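Local coordinates for DUF4442 domain-containing protein (Pseudomonas aeruginosa, PDB 1SH8) that is of unknown function but has a hot-dog-type domain found as a two-subunit assembly, and is probably a thioesterase, at residues M3-T7 against E8-H12; A19-R23 against S24-A28. One frame throughout, in Å; residues are numbered along the deposited sequence.

Contact 1 (M3-T7 against E8-H12); sequences MPLPT and ELARH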
# COMPACT_ATOMS: atom_id res chain seq x y z
N MET A 3 -19.57 -21.02 -9.59
CA MET A 3 -19.14 -19.63 -9.44
C MET A 3 -20.10 -18.86 -8.54
O MET A 3 -21.31 -18.85 -8.78
CB MET A 3 -19.12 -18.94 -10.80
CG MET A 3 -18.27 -19.63 -11.85
SD MET A 3 -18.88 -19.25 -13.51
CE MET A 3 -18.51 -17.49 -13.61
N PRO A 4 -19.59 -18.21 -7.48
CA PRO A 4 -20.47 -17.45 -6.59
C PRO A 4 -21.00 -16.18 -7.26
O PRO A 4 -21.99 -15.60 -6.81
CB PRO A 4 -19.57 -17.15 -5.39
CG PRO A 4 -18.21 -17.06 -6.01
CD PRO A 4 -18.21 -18.25 -6.96
N LEU A 5 -20.33 -15.75 -8.32
CA LEU A 5 -20.73 -14.56 -9.08
C LEU A 5 -20.45 -14.73 -10.56
O LEU A 5 -19.49 -15.41 -10.94
CB LEU A 5 -19.96 -13.31 -8.61
CG LEU A 5 -20.28 -12.60 -7.29
CD1 LEU A 5 -19.26 -11.49 -7.09
CD2 LEU A 5 -21.69 -12.04 -7.31
N PRO A 6 -21.28 -14.13 -11.43
CA PRO A 6 -21.05 -14.24 -12.87
C PRO A 6 -19.83 -13.37 -13.18
O PRO A 6 -19.54 -12.41 -12.46
CB PRO A 6 -22.35 -13.71 -13.48
CG PRO A 6 -22.83 -12.73 -12.46
CD PRO A 6 -22.55 -13.43 -11.15
N THR A 7 -19.11 -13.69 -14.25
CA THR A 7 -17.88 -12.99 -14.60
C THR A 7 -17.88 -11.47 -14.78
O THR A 7 -17.02 -10.78 -14.21
CB THR A 7 -17.26 -13.61 -15.85
OG1 THR A 7 -17.16 -15.03 -15.67
CG2 THR A 7 -15.85 -13.05 -16.08
N GLU A 8 -18.82 -10.93 -15.55
CA GLU A 8 -18.83 -9.48 -15.77
C GLU A 8 -19.06 -8.71 -14.46
O GLU A 8 -18.43 -7.67 -14.23
CB GLU A 8 -19.88 -9.11 -16.81
CG GLU A 8 -19.62 -9.71 -18.19
CD GLU A 8 -18.18 -9.53 -18.65
OE1 GLU A 8 -17.67 -8.39 -18.66
OE2 GLU A 8 -17.55 -10.55 -19.02
N LEU A 9 -19.96 -9.22 -13.62
CA LEU A 9 -20.24 -8.58 -12.35
C LEU A 9 -19.01 -8.67 -11.45
O LEU A 9 -18.65 -7.70 -10.78
CB LEU A 9 -21.45 -9.26 -11.70
CG LEU A 9 -21.86 -8.81 -10.29
CD1 LEU A 9 -22.03 -7.29 -10.20
CD2 LEU A 9 -23.15 -9.52 -9.91
N ALA A 10 -18.34 -9.82 -11.45
CA ALA A 10 -17.14 -9.99 -10.63
C ALA A 10 -16.07 -9.00 -11.06
O ALA A 10 -15.39 -8.39 -10.24
CB ALA A 10 -16.62 -11.42 -10.73
N ARG A 11 -15.92 -8.83 -12.37
CA ARG A 11 -14.94 -7.91 -12.92
C ARG A 11 -15.30 -6.47 -12.55
O ARG A 11 -14.44 -5.69 -12.14
CB ARG A 11 -14.85 -8.07 -14.44
CG ARG A 11 -13.90 -7.11 -15.14
CD ARG A 11 -14.63 -5.85 -15.56
NE ARG A 11 -15.72 -6.15 -16.49
CZ ARG A 11 -16.78 -5.38 -16.68
NH1 ARG A 11 -17.72 -5.74 -17.54
NH2 ARG A 11 -16.92 -4.26 -15.99
N HIS A 12 -16.58 -6.13 -12.66
CA HIS A 12 -17.03 -4.78 -12.33
C HIS A 12 -16.73 -4.48 -10.86
O HIS A 12 -16.19 -3.42 -10.53
CB HIS A 12 -18.53 -4.64 -12.60
CG HIS A 12 -19.05 -3.25 -12.40
ND1 HIS A 12 -19.50 -2.78 -11.19
CD2 HIS A 12 -19.16 -2.21 -13.26
CE1 HIS A 12 -19.87 -1.52 -11.30
NE2 HIS A 12 -19.67 -1.14 -12.55
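P6 and T7 pass from the N-terminal loop into helix 7-16, their carbonyls taking its first i+4 bonds: A10 N reaches P6 O at 3.0 Å and R11 N reaches T7 O at 2.9 Å. P6 stands at the N-cap, where a proline ring offers no side-chain acceptor; what it supplies instead is an apolar surface. L9 CB lies 3.8 Å from P6 CG; with CG anti to the backbone N (chi1 175°), the L9 methyl CD2 extends to 3.9 Å from L5 CD2. The two leucines meet methyl to methyl at an oblique angle, while L5 CB and the buried A10 CB face each other more loosely. Within the helix, E8 folds at chi2 (-47°) and R11 bends at chi2 and chi3, bringing its guanidinium back toward E8. R11 NH1 donates to the anti lone pair of E8 OE1 at 2.9 Å, close to the guanidinium plane, and one face of the guanidinium lies over the E8 carbonyl O, so the cation is approached both at its edge and from above. Beyond the turn, L5 also packs on S75 and M3 on P33, seating this helix start against loops that follow helix 64-72 and strand 27-32.

Contact 2 (A19-R23 against S24-A28); sequences AFVQR and SGLRA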
# COMPACT_ATOMS: atom_id res chain seq x y z
N ALA A 19 -13.32 3.03 -5.00
CA ALA A 19 -12.96 4.19 -5.82
C ALA A 19 -11.46 4.42 -5.97
O ALA A 19 -10.98 4.77 -7.04
CB ALA A 19 -13.63 5.45 -5.26
N PHE A 20 -10.72 4.23 -4.87
CA PHE A 20 -9.27 4.40 -4.87
C PHE A 20 -8.68 3.49 -5.95
O PHE A 20 -7.78 3.89 -6.69
CB PHE A 20 -8.73 4.01 -3.49
CG PHE A 20 -7.24 4.17 -3.34
CD1 PHE A 20 -6.71 5.32 -2.75
CD2 PHE A 20 -6.37 3.16 -3.74
CE1 PHE A 20 -5.32 5.45 -2.56
CE2 PHE A 20 -4.99 3.28 -3.56
CZ PHE A 20 -4.47 4.43 -2.97
N VAL A 21 -9.21 2.27 -6.04
CA VAL A 21 -8.75 1.29 -7.02
C VAL A 21 -9.21 1.68 -8.42
O VAL A 21 -8.44 1.63 -9.38
CB VAL A 21 -9.28 -0.12 -6.68
CG1 VAL A 21 -8.95 -1.10 -7.82
CG2 VAL A 21 -8.66 -0.61 -5.38
N GLN A 22 -10.46 2.08 -8.53
CA GLN A 22 -11.01 2.48 -9.82
C GLN A 22 -10.17 3.61 -10.44
O GLN A 22 -9.85 3.56 -11.64
CB GLN A 22 -12.46 2.93 -9.64
CG GLN A 22 -13.24 3.01 -10.94
CD GLN A 22 -12.84 4.19 -11.79
OE1 GLN A 22 -12.81 4.10 -13.02
NE2 GLN A 22 -12.53 5.31 -11.15
N ARG A 23 -9.79 4.60 -9.63
CA ARG A 23 -9.00 5.73 -10.11
C ARG A 23 -7.62 5.34 -10.64
O ARG A 23 -7.05 6.06 -11.45
CB ARG A 23 -8.82 6.77 -8.99
CG ARG A 23 -10.10 7.42 -8.49
CD ARG A 23 -9.79 8.67 -7.65
NE ARG A 23 -9.00 8.40 -6.45
CZ ARG A 23 -9.52 8.12 -5.25
NH1 ARG A 23 -10.83 8.07 -5.08
NH2 ARG A 23 -8.71 7.92 -4.22
N SER A 24 -7.09 4.20 -10.19
CA SER A 24 -5.78 3.75 -10.64
C SER A 24 -5.82 3.08 -12.01
O SER A 24 -4.78 2.89 -12.64
CB SER A 24 -5.17 2.77 -9.64
OG SER A 24 -5.74 1.48 -9.77
N GLY A 25 -7.01 2.71 -12.46
CA GLY A 25 -7.13 2.06 -13.76
C GLY A 25 -6.85 0.57 -13.76
O GLY A 25 -6.69 -0.04 -14.82
N LEU A 26 -6.77 -0.03 -12.57
CA LEU A 26 -6.51 -1.46 -12.45
C LEU A 26 -7.53 -2.26 -13.26
O LEU A 26 -8.72 -1.97 -13.22
CB LEU A 26 -6.55 -1.89 -10.98
CG LEU A 26 -6.31 -3.38 -10.73
CD1 LEU A 26 -5.54 -3.57 -9.43
CD2 LEU A 26 -7.65 -4.11 -10.70
N ARG A 27 -7.04 -3.26 -13.99
CA ARG A 27 -7.91 -4.10 -14.80
C ARG A 27 -7.75 -5.58 -14.46
O ARG A 27 -6.65 -6.05 -14.15
CB ARG A 27 -7.59 -3.89 -16.29
CG ARG A 27 -7.80 -2.46 -16.75
CD ARG A 27 -9.27 -2.14 -16.89
NE ARG A 27 -9.86 -2.89 -17.99
CZ ARG A 27 -11.16 -2.94 -18.27
NH1 ARG A 27 -12.04 -2.29 -17.51
NH2 ARG A 27 -11.58 -3.66 -19.31
N ALA A 28 -8.86 -6.30 -14.48
CA ALA A 28 -8.84 -7.73 -14.19
C ALA A 28 -8.74 -8.45 -15.53
O ALA A 28 -9.55 -8.21 -16.42
CB ALA A 28 -10.13 -8.15 -13.48
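V21 O is gripped twice by S24, once through the side chain and once through the backbone. The hydroxyl OG donates to it at 2.7 Å, in the carbonyl plane and on a lone pair, whereas S24 N comes from above that plane at 3.0 Å with a bent N-H (139°). Setting OG between the backbone N and the carbonyl carbon (chi1 78°) folds the short side chain back over the last helical turn. OG is in turn a weak acceptor for L26 N at 3.3 Å, so the hydroxyl bridges V21 O and L26 N. One residue on from S24, G25 N bonds to Q22 O at 3.1 Å; like the S24 bond it spans only three residues, and the turn is tightened where the helix gives out. G25 then leaves helical geometry with positive phi (83°), a conformation that crowds the CB position against the preceding carbonyl O and so suits glycine.

The redirected chain brings L26 CB to 4.0 Å from V21 CG1, and both side chains go on to pack against helix 54-62 and L63. F20 CA sits 3.6 Å above the plane of the R23 guanidinium, offset toward its rim, while R23 NH1 bonds to G44 O of the second subunit. The ring of F20 meets F20 and Y53 of that subunit.

A glycine with positive phi just after the last helical residue is a common way to end a helix; here it delivers the chain into strand 27-32 beside the subunit interface of a hot-dog domain.

Overall arrangement
Following the chain from the N terminus, contact 1 comes first and starts helix 7-16; contact 2 comes later and ends helix 19-24. Each joins adjoining residues and so closes only a local turn. They stand in series, neither enclosing nor crossing the other, with centres about 16 Å apart. They nevertheless touch: R11 CG of contact 1 packs on A28 CB of contact 2 at 4.3 Å, and E15 further along helix 7-16 binds R27 and A28. Strand 27-32, launched by contact 2, is thereby tied to the first helix and, through its pairing with strand 35-40, to a three-stranded antiparallel sheet. The second subunit touches contact 2 but not contact 1.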